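Regulator of nonsense transcripts 2 (Homo sapiens, PDB 4CEK) probably acts as a scaffold in nonsense-mediated mRNA decay, using its MIF4G domains to bring other factors of the pathway together. Local coordinates at residues G87-Q101 / K152-Q164. Sequence-based numbering, arbitrary orientation.
Sequences GDEAEDLTKKLLDEQ and KKLVRALFIVPRQ
T94 of helix 89-99 sits over R156 and F159 of helix 148-159 and I160 just beyond its end, showing how a threonine serves a seam of apolar side chains and the aliphatic parts of charged ones. CB lies 4.0 Å from I160 CG2. The two branches then part: CG2, anti to the backbone N (chi1 of OG1 -56°), drops onto R156 CB at 3.6 Å, whereas OG1 donates to A90 O at 2.8 Å. That carbonyl also accepts from T94 N, the two donors arriving from opposite faces. OG1 still rests obliquely against the F159 ring, whose CZ meets A90 CB, near the ring plane, at 3.9 Å; K215 adds a cation-pi contact. L98 CD2 packs on K153 CG at 3.6 Å and its CD1 meets I160 CD1, while L97 CD1 lies over one face of the R156 guanidinium. Replacing this threonine by an alanine removes both branches, and would probably open a gap beside R156 CB and leave A90 O without its second donor. The roughly antiparallel helices, segment axes 143° apart, thus pack within an all-helical MIF4G fold chiefly by van der Waals contact, the threonine hydroxyl being satisfied within its own helix.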
ATOM      1  N   GLY A  87     -13.764  -4.965  -7.053  1.00 73.52           N
ATOM      2  CA  GLY A  87     -13.099  -4.658  -5.795  1.00 71.96           C
ATOM      3  C   GLY A  87     -13.909  -5.125  -4.593  1.00 72.94           C
ATOM      4  O   GLY A  87     -14.650  -6.112  -4.682  1.00 73.21           O
ATOM      5  N   ASP A  88     -13.756  -4.408  -3.471  1.00 72.18           N
ATOM      6  CA  ASP A  88     -14.539  -4.654  -2.240  1.00 65.06           C
ATOM      7  C   ASP A  88     -15.617  -3.589  -2.029  1.00 60.49           C
ATOM      8  O   ASP A  88     -15.721  -2.617  -2.796  1.00 57.77           O
ATOM      9  CB  ASP A  88     -13.626  -4.749  -0.999  1.00 64.56           C
ATOM     10  CG  ASP A  88     -12.484  -3.720  -1.000  1.00 64.79           C
ATOM     11  OD1 ASP A  88     -12.664  -2.588  -1.473  1.00 50.77           O
ATOM     12  OD2 ASP A  88     -11.383  -4.061  -0.522  1.00 71.05           O
ATOM     13  N   GLU A  89     -16.432  -3.802  -0.995  1.00 64.71           N
ATOM     14  CA  GLU A  89     -17.436  -2.828  -0.549  1.00 67.41           C
ATOM     15  C   GLU A  89     -16.806  -1.449  -0.297  1.00 58.80           C
ATOM     16  O   GLU A  89     -17.398  -0.438  -0.633  1.00 57.56           O
ATOM     17  CB  GLU A  89     -18.121  -3.309   0.739  1.00 73.60           C
ATOM     18  CG  GLU A  89     -19.003  -4.544   0.590  1.00 78.71           C
ATOM     19  CD  GLU A  89     -18.324  -5.858   0.985  1.00 83.74           C
ATOM     20  OE1 GLU A  89     -17.186  -6.141   0.529  1.00 82.25           O
ATOM     21  OE2 GLU A  89     -18.956  -6.628   1.745  1.00 81.44           O
ATOM     22  N   ALA A  90     -15.593  -1.431   0.262  1.00 57.74           N
ATOM     23  CA  ALA A  90     -14.887  -0.186   0.612  1.00 58.30           C
ATOM     24  C   ALA A  90     -14.609   0.674  -0.627  1.00 59.62           C
ATOM     25  O   ALA A  90     -14.869   1.871  -0.625  1.00 63.18           O
ATOM     26  CB  ALA A  90     -13.585  -0.497   1.346  1.00 49.10           C
ATOM     27  N   GLU A  91     -14.100   0.045  -1.682  1.00 58.52           N
ATOM     28  CA  GLU A  91     -13.865   0.711  -2.969  1.00 57.65           C
ATOM     29  C   GLU A  91     -15.140   1.123  -3.686  1.00 54.23           C
ATOM     30  O   GLU A  91     -15.142   2.141  -4.356  1.00 45.60           O
ATOM     31  CB  GLU A  91     -13.029  -0.179  -3.896  1.00 57.88           C
ATOM     32  CG  GLU A  91     -11.578  -0.272  -3.457  1.00 64.26           C
ATOM     33  CD  GLU A  91     -10.867  -1.494  -3.999  1.00 67.26           C
ATOM     34  OE1 GLU A  91     -11.006  -1.812  -5.209  1.00 69.30           O
ATOM     35  OE2 GLU A  91     -10.173  -2.129  -3.188  1.00 71.76           O
ATOM     36  N   ASP A  92     -16.204   0.323  -3.578  1.00 55.28           N
ATOM     37  CA  ASP A  92     -17.481   0.697  -4.177  1.00 55.80           C
ATOM     38  C   ASP A  92     -18.051   1.962  -3.519  1.00 55.23           C
ATOM     39  O   ASP A  92     -18.454   2.903  -4.206  1.00 53.69           O
ATOM     40  CB  ASP A  92     -18.510  -0.436  -4.050  1.00 61.61           C
ATOM     41  CG  ASP A  92     -19.847  -0.100  -4.746  1.00 65.82           C
ATOM     42  OD1 ASP A  92     -19.947  -0.216  -5.997  1.00 67.84           O
ATOM     43  OD2 ASP A  92     -20.789   0.300  -4.031  1.00 69.99           O
ATOM     44  N   LEU A  93     -18.106   1.942  -2.192  1.00 50.99           N
ATOM     45  CA  LEU A  93     -18.533   3.086  -1.397  1.00 55.86           C
ATOM     46  C   LEU A  93     -17.680   4.323  -1.684  1.00 52.88           C
ATOM     47  O   LEU A  93     -18.216   5.392  -1.933  1.00 45.71           O
ATOM     48  CB  LEU A  93     -18.468   2.733   0.093  1.00 59.56           C
ATOM     49  CG  LEU A  93     -18.743   3.831   1.114  1.00 66.72           C
ATOM     50  CD1 LEU A  93     -20.012   4.631   0.789  1.00 67.37           C
ATOM     51  CD2 LEU A  93     -18.825   3.177   2.493  1.00 68.69           C
ATOM     52  N   THR A  94     -16.354   4.171  -1.661  1.00 54.24           N
ATOM     53  CA  THR A  94     -15.462   5.272  -2.032  1.00 54.68           C
ATOM     54  C   THR A  94     -15.714   5.808  -3.459  1.00 57.05           C
ATOM     55  O   THR A  94     -15.705   7.028  -3.671  1.00 55.30           O
ATOM     56  CB  THR A  94     -13.978   4.890  -1.869  1.00 52.01           C
ATOM     57  OG1 THR A  94     -13.758   4.465  -0.526  1.00 51.81           O
ATOM     58  CG2 THR A  94     -13.048   6.083  -2.186  1.00 50.52           C
ATOM     59  N   LYS A  95     -15.932   4.902  -4.420  1.00 60.64           N
ATOM     60  CA  LYS A  95     -16.152   5.286  -5.823  1.00 66.16           C
ATOM     61  C   LYS A  95     -17.432   6.111  -5.992  1.00 70.57           C
ATOM     62  O   LYS A  95     -17.471   7.049  -6.806  1.00 72.52           O
ATOM     63  CB  LYS A  95     -16.222   4.052  -6.733  1.00 68.59           C
ATOM     64  CG  LYS A  95     -16.310   4.396  -8.213  1.00 77.27           C
ATOM     65  CD  LYS A  95     -16.268   3.156  -9.095  1.00 87.59           C
ATOM     66  CE  LYS A  95     -16.359   3.529 -10.575  1.00 93.68           C
ATOM     67  NZ  LYS A  95     -16.391   2.337 -11.476  1.00 93.22           N
ATOM     68  N   LYS A  96     -18.475   5.754  -5.238  1.00 68.15           N
ATOM     69  CA  LYS A  96     -19.742   6.486  -5.284  1.00 68.92           C
ATOM     70  C   LYS A  96     -19.638   7.873  -4.640  1.00 68.81           C
ATOM     71  O   LYS A  96     -20.300   8.810  -5.092  1.00 72.14           O
ATOM     72  CB  LYS A  96     -20.877   5.649  -4.669  1.00 68.33           C
ATOM     73  CG  LYS A  96     -21.570   4.772  -5.711  1.00 71.38           C
ATOM     74  CD  LYS A  96     -21.782   3.335  -5.277  1.00 66.98           C
ATOM     75  CE  LYS A  96     -22.311   2.490  -6.430  1.00 72.55           C
ATOM     76  NZ  LYS A  96     -21.419   2.504  -7.628  1.00 73.73           N
ATOM     77  N   LEU A  97     -18.810   8.006  -3.602  1.00 67.03           N
ATOM     78  CA  LEU A  97     -18.551   9.317  -2.999  1.00 70.45           C
ATOM     79  C   LEU A  97     -17.860  10.241  -4.026  1.00 76.28           C
ATOM     80  O   LEU A  97     -18.230  11.408  -4.150  1.00 80.52           O
ATOM     81  CB  LEU A  97     -17.734   9.200  -1.693  1.00 69.53           C
ATOM     82  CG  LEU A  97     -18.414   8.464  -0.515  1.00 74.74           C
ATOM     83  CD1 LEU A  97     -17.546   8.373   0.745  1.00 70.50           C
ATOM     84  CD2 LEU A  97     -19.756   9.111  -0.192  1.00 72.51           C
ATOM     85  N   LEU A  98     -16.883   9.707  -4.766  1.00 81.08           N
ATOM     86  CA  LEU A  98     -16.199  10.451  -5.841  1.00 77.19           C
ATOM     87  C   LEU A  98     -17.173  10.905  -6.923  1.00 77.43           C
ATOM     88  O   LEU A  98     -17.153  12.064  -7.328  1.00 76.17           O
ATOM     89  CB  LEU A  98     -15.099   9.606  -6.504  1.00 72.84           C
ATOM     90  CG  LEU A  98     -13.644   9.684  -6.047  1.00 74.20           C
ATOM     91  CD1 LEU A  98     -12.775   8.909  -7.027  1.00 76.00           C
ATOM     92  CD2 LEU A  98     -13.134  11.108  -5.950  1.00 67.84           C
ATOM     93  N   ASP A  99     -18.009   9.981  -7.391  1.00 83.91           N
ATOM     94  CA  ASP A  99     -18.943  10.248  -8.498  1.00 93.09           C
ATOM     95  C   ASP A  99     -19.994  11.334  -8.188  1.00 98.24           C
ATOM     96  O   ASP A  99     -20.345  12.123  -9.073  1.00 99.40           O
ATOM     97  CB  ASP A  99     -19.632   8.945  -8.945  1.00 96.74           C
ATOM     98  CG  ASP A  99     -18.692   8.004  -9.717  1.00 98.34           C
ATOM     99  OD1 ASP A  99     -17.491   8.326  -9.889  1.00 98.72           O
ATOM    100  OD2 ASP A  99     -19.167   6.933 -10.162  1.00 98.99           O
ATOM    101  N   GLU A 100     -20.491  11.369  -6.948  1.00 99.95           N
ATOM    102  CA  GLU A 100     -21.325  12.485  -6.475  1.00103.80           C
ATOM    103  C   GLU A 100     -20.518  13.786  -6.373  1.00108.75           C
ATOM    104  O   GLU A 100     -19.998  14.112  -5.303  1.00103.97           O
ATOM    105  CB  GLU A 100     -21.920  12.167  -5.105  1.00106.80           C
ATOM    106  CG  GLU A 100     -22.971  11.071  -5.110  1.00113.11           C
ATOM    107  CD  GLU A 100     -23.643  10.919  -3.754  1.00111.25           C
ATOM    108  OE1 GLU A 100     -22.976  11.172  -2.722  1.00100.27           O
ATOM    109  OE2 GLU A 100     -24.837  10.549  -3.725  1.00111.16           O
ATOM    110  N   GLN A 101     -20.457  14.529  -7.483  1.00115.33           N
ATOM    111  CA  GLN A 101     -19.598  15.723  -7.657  1.00114.84           C
ATOM    112  C   GLN A 101     -18.244  15.313  -8.236  1.00107.74           C
ATOM    113  O   GLN A 101     -18.171  14.784  -9.347  1.00 96.08           O
ATOM    114  CB  GLN A 101     -19.391  16.530  -6.360  1.00117.93           C
ATOM    115  CG  GLN A 101     -20.666  17.096  -5.731  1.00120.30           C
ATOM    116  CD  GLN A 101     -20.452  17.601  -4.308  1.00116.70           C
ATOM    117  OE1 GLN A 101     -19.319  17.811  -3.872  1.00116.18           O
ATOM    118  NE2 GLN A 101     -21.542  17.797  -3.581  1.00103.67           N
ATOM    119  N   LYS A 152      -8.729  15.294  -0.843  1.00 47.04           N
ATOM    120  CA  LYS A 152      -9.653  14.223  -0.526  1.00 50.99           C
ATOM    121  C   LYS A 152      -9.959  13.415  -1.773  1.00 48.12           C
ATOM    122  O   LYS A 152     -10.140  12.202  -1.710  1.00 47.96           O
ATOM    123  CB  LYS A 152     -10.979  14.754   0.032  1.00 59.48           C
ATOM    124  CG  LYS A 152     -11.041  14.910   1.539  1.00 68.85           C
ATOM    125  CD  LYS A 152     -12.477  15.229   1.996  1.00 78.65           C
ATOM    126  CE  LYS A 152     -12.861  16.701   1.773  1.00 82.55           C
ATOM    127  NZ  LYS A 152     -14.260  16.875   1.280  1.00 75.80           N
ATOM    128  N   LYS A 153     -10.094  14.098  -2.894  1.00 44.94           N
ATOM    129  CA  LYS A 153     -10.308  13.413  -4.155  1.00 43.02           C
ATOM    130  C   LYS A 153      -9.075  12.598  -4.540  1.00 36.38           C
ATOM    131  O   LYS A 153      -9.227  11.507  -5.045  1.00 37.34           O
ATOM    132  CB  LYS A 153     -10.682  14.402  -5.258  1.00 48.38           C
ATOM    133  CG  LYS A 153     -12.185  14.535  -5.478  1.00 56.38           C
ATOM    134  CD  LYS A 153     -12.578  15.792  -6.265  1.00 63.13           C
ATOM    135  CE  LYS A 153     -13.434  15.473  -7.503  1.00 72.59           C
ATOM    136  NZ  LYS A 153     -14.790  14.877  -7.251  1.00 77.95           N
ATOM    137  N   LEU A 154      -7.876  13.120  -4.318  1.00 30.75           N
ATOM    138  CA  LEU A 154      -6.657  12.380  -4.637  1.00 35.25           C
ATOM    139  C   LEU A 154      -6.635  11.071  -3.842  1.00 37.81           C
ATOM    140  O   LEU A 154      -6.601   9.999  -4.416  1.00 40.59           O
ATOM    141  CB  LEU A 154      -5.402  13.180  -4.296  1.00 34.82           C
ATOM    142  CG  LEU A 154      -4.076  12.448  -4.529  1.00 35.43           C
ATOM    143  CD1 LEU A 154      -4.020  11.788  -5.906  1.00 29.52           C
ATOM    144  CD2 LEU A 154      -2.853  13.321  -4.252  1.00 31.50           C
ATOM    145  N   VAL A 155      -6.713  11.184  -2.518  1.00 39.70           N
ATOM    146  CA  VAL A 155      -6.724  10.041  -1.603  1.00 37.75           C
ATOM    147  C   VAL A 155      -7.704   8.975  -2.090  1.00 39.06           C
ATOM    148  O   VAL A 155      -7.372   7.794  -2.164  1.00 38.18           O
ATOM    149  CB  VAL A 155      -7.072  10.491  -0.172  1.00 37.80           C
ATOM    150  CG1 VAL A 155      -7.523   9.308   0.659  1.00 37.79           C
ATOM    151  CG2 VAL A 155      -5.902  11.190   0.489  1.00 34.29           C
ATOM    152  N   ARG A 156      -8.886   9.399  -2.491  1.00 39.15           N
ATOM    153  CA  ARG A 156      -9.910   8.457  -2.883  1.00 42.01           C
ATOM    154  C   ARG A 156      -9.619   7.807  -4.230  1.00 42.43           C
ATOM    155  O   ARG A 156      -9.939   6.633  -4.448  1.00 40.83           O
ATOM    156  CB  ARG A 156     -11.279   9.138  -2.892  1.00 48.37           C
ATOM    157  CG  ARG A 156     -11.759   9.530  -1.503  1.00 52.71           C
ATOM    158  CD  ARG A 156     -13.048  10.348  -1.564  1.00 57.40           C
ATOM    159  NE  ARG A 156     -13.269  11.101  -0.333  1.00 64.25           N
ATOM    160  CZ  ARG A 156     -14.412  11.710   0.006  1.00 67.66           C
ATOM    161  NH1 ARG A 156     -15.477  11.673  -0.777  1.00 68.57           N
ATOM    162  NH2 ARG A 156     -14.487  12.361   1.152  1.00 69.52           N
ATOM    163  N   ALA A 157      -9.001   8.552  -5.137  1.00 44.08           N
ATOM    164  CA  ALA A 157      -8.586   7.974  -6.423  1.00 42.78           C
ATOM    165  C   ALA A 157      -7.423   7.013  -6.239  1.00 38.57           C
ATOM    166  O   ALA A 157      -7.372   5.989  -6.900  1.00 42.17           O
ATOM    167  CB  ALA A 157      -8.227   9.049  -7.443  1.00 42.36           C
ATOM    168  N   LEU A 158      -6.485   7.335  -5.362  1.00 36.78           N
ATOM    169  CA  LEU A 158      -5.415   6.396  -5.021  1.00 35.27           C
ATOM    170  C   LEU A 158      -5.985   5.092  -4.419  1.00 37.77           C
ATOM    171  O   LEU A 158      -5.546   4.017  -4.774  1.00 37.49           O
ATOM    172  CB  LEU A 158      -4.433   7.044  -4.066  1.00 38.11           C
ATOM    173  CG  LEU A 158      -3.744   8.291  -4.603  1.00 38.62           C
ATOM    174  CD1 LEU A 158      -2.692   8.774  -3.627  1.00 37.63           C
ATOM    175  CD2 LEU A 158      -3.107   7.964  -5.946  1.00 39.31           C
ATOM    176  N   PHE A 159      -7.015   5.188  -3.574  1.00 39.38           N
ATOM    177  CA  PHE A 159      -7.521   4.027  -2.839  1.00 39.17           C
ATOM    178  C   PHE A 159      -8.285   3.062  -3.750  1.00 42.61           C
ATOM    179  O   PHE A 159      -8.279   1.842  -3.521  1.00 39.99           O
ATOM    180  CB  PHE A 159      -8.410   4.484  -1.673  1.00 37.41           C
ATOM    181  CG  PHE A 159      -9.047   3.355  -0.903  1.00 36.25           C
ATOM    182  CD1 PHE A 159      -8.338   2.688   0.095  1.00 34.45           C
ATOM    183  CD2 PHE A 159     -10.353   2.969  -1.162  1.00 35.45           C
ATOM    184  CE1 PHE A 159      -8.922   1.661   0.824  1.00 36.42           C
ATOM    185  CE2 PHE A 159     -10.943   1.948  -0.439  1.00 39.82           C
ATOM    186  CZ  PHE A 159     -10.229   1.287   0.571  1.00 36.52           C
ATOM    187  N   ILE A 160      -8.952   3.586  -4.778  1.00 44.48           N
ATOM    188  CA  ILE A 160      -9.678   2.704  -5.697  1.00 44.62           C
ATOM    189  C   ILE A 160      -8.824   2.240  -6.876  1.00 45.26           C
ATOM    190  O   ILE A 160      -9.394   1.868  -7.883  1.00 50.89           O
ATOM    191  CB  ILE A 160     -11.029   3.279  -6.230  1.00 42.67           C
ATOM    192  CG1 ILE A 160     -10.821   4.563  -7.028  1.00 45.98           C
ATOM    193  CG2 ILE A 160     -12.018   3.510  -5.093  1.00 43.17           C
ATOM    194  CD1 ILE A 160     -12.112   5.153  -7.556  1.00 47.67           C
ATOM    195  N   VAL A 161      -7.493   2.244  -6.772  1.00 45.73           N
ATOM    196  CA  VAL A 161      -6.665   1.496  -7.742  1.00 51.73           C
ATOM    197  C   VAL A 161      -7.340   0.164  -8.073  1.00 52.92           C
ATOM    198  O   VAL A 161      -7.718  -0.569  -7.168  1.00 63.15           O
ATOM    199  CB  VAL A 161      -5.251   1.093  -7.248  1.00 51.47           C
ATOM    200  CG1 VAL A 161      -4.178   1.886  -7.942  1.00 51.19           C
ATOM    201  CG2 VAL A 161      -5.107   1.160  -5.738  1.00 51.87           C
ATOM    202  N   PRO A 162      -7.503  -0.152  -9.361  1.00 56.25           N
ATOM    203  CA  PRO A 162      -8.052  -1.483  -9.686  1.00 62.26           C
ATOM    204  C   PRO A 162      -7.074  -2.659  -9.393  1.00 63.31           C
ATOM    205  O   PRO A 162      -5.849  -2.514  -9.538  1.00 56.81           O
ATOM    206  CB  PRO A 162      -8.350  -1.371 -11.173  1.00 59.10           C
ATOM    207  CG  PRO A 162      -7.392  -0.341 -11.675  1.00 59.58           C
ATOM    208  CD  PRO A 162      -7.226   0.653 -10.564  1.00 55.78           C
ATOM    209  N   ARG A 163      -7.620  -3.808  -8.983  1.00 66.17           N
ATOM    210  CA  ARG A 163      -6.804  -5.015  -8.692  1.00 71.78           C
ATOM    211  C   ARG A 163      -5.968  -5.500  -9.885  1.00 66.71           C
ATOM    212  O   ARG A 163      -4.931  -6.130  -9.708  1.00 73.16           O
ATOM    213  CB  ARG A 163      -7.683  -6.176  -8.182  1.00 78.71           C
ATOM    214  CG  ARG A 163      -8.594  -6.823  -9.229  1.00 85.03           C
ATOM    215  CD  ARG A 163      -9.380  -8.013  -8.670  1.00 89.54           C
ATOM    216  NE  ARG A 163     -10.564  -8.295  -9.489  1.00 91.15           N
ATOM    217  CZ  ARG A 163     -11.818  -7.950  -9.184  1.00101.18           C
ATOM    218  NH1 ARG A 163     -12.120  -7.312  -8.051  1.00100.80           N
ATOM    219  NH2 ARG A 163     -12.799  -8.257 -10.024  1.00105.06           N
ATOM    220  N   GLN A 164      -6.430  -5.177 -11.088  1.00 64.81           N
ATOM    221  CA  GLN A 164      -5.796  -5.575 -12.335  1.00 63.48           C
ATOM    222  C   GLN A 164      -4.595  -4.675 -12.717  1.00 60.27           C
ATOM    223  O   GLN A 164      -3.915  -4.928 -13.725  1.00 56.27           O
ATOM    224  CB  GLN A 164      -6.850  -5.592 -13.458  1.00 71.17           C
ATOM    225  CG  GLN A 164      -8.285  -5.960 -13.019  1.00 75.67           C
ATOM    226  CD  GLN A 164      -9.168  -4.734 -12.726  1.00 80.58           C
ATOM    227  OE1 GLN A 164      -9.052  -3.696 -13.385  1.00 82.10           O
ATOM    228  NE2 GLN A 164     -10.058  -4.855 -11.739  1.00 77.90           N
TER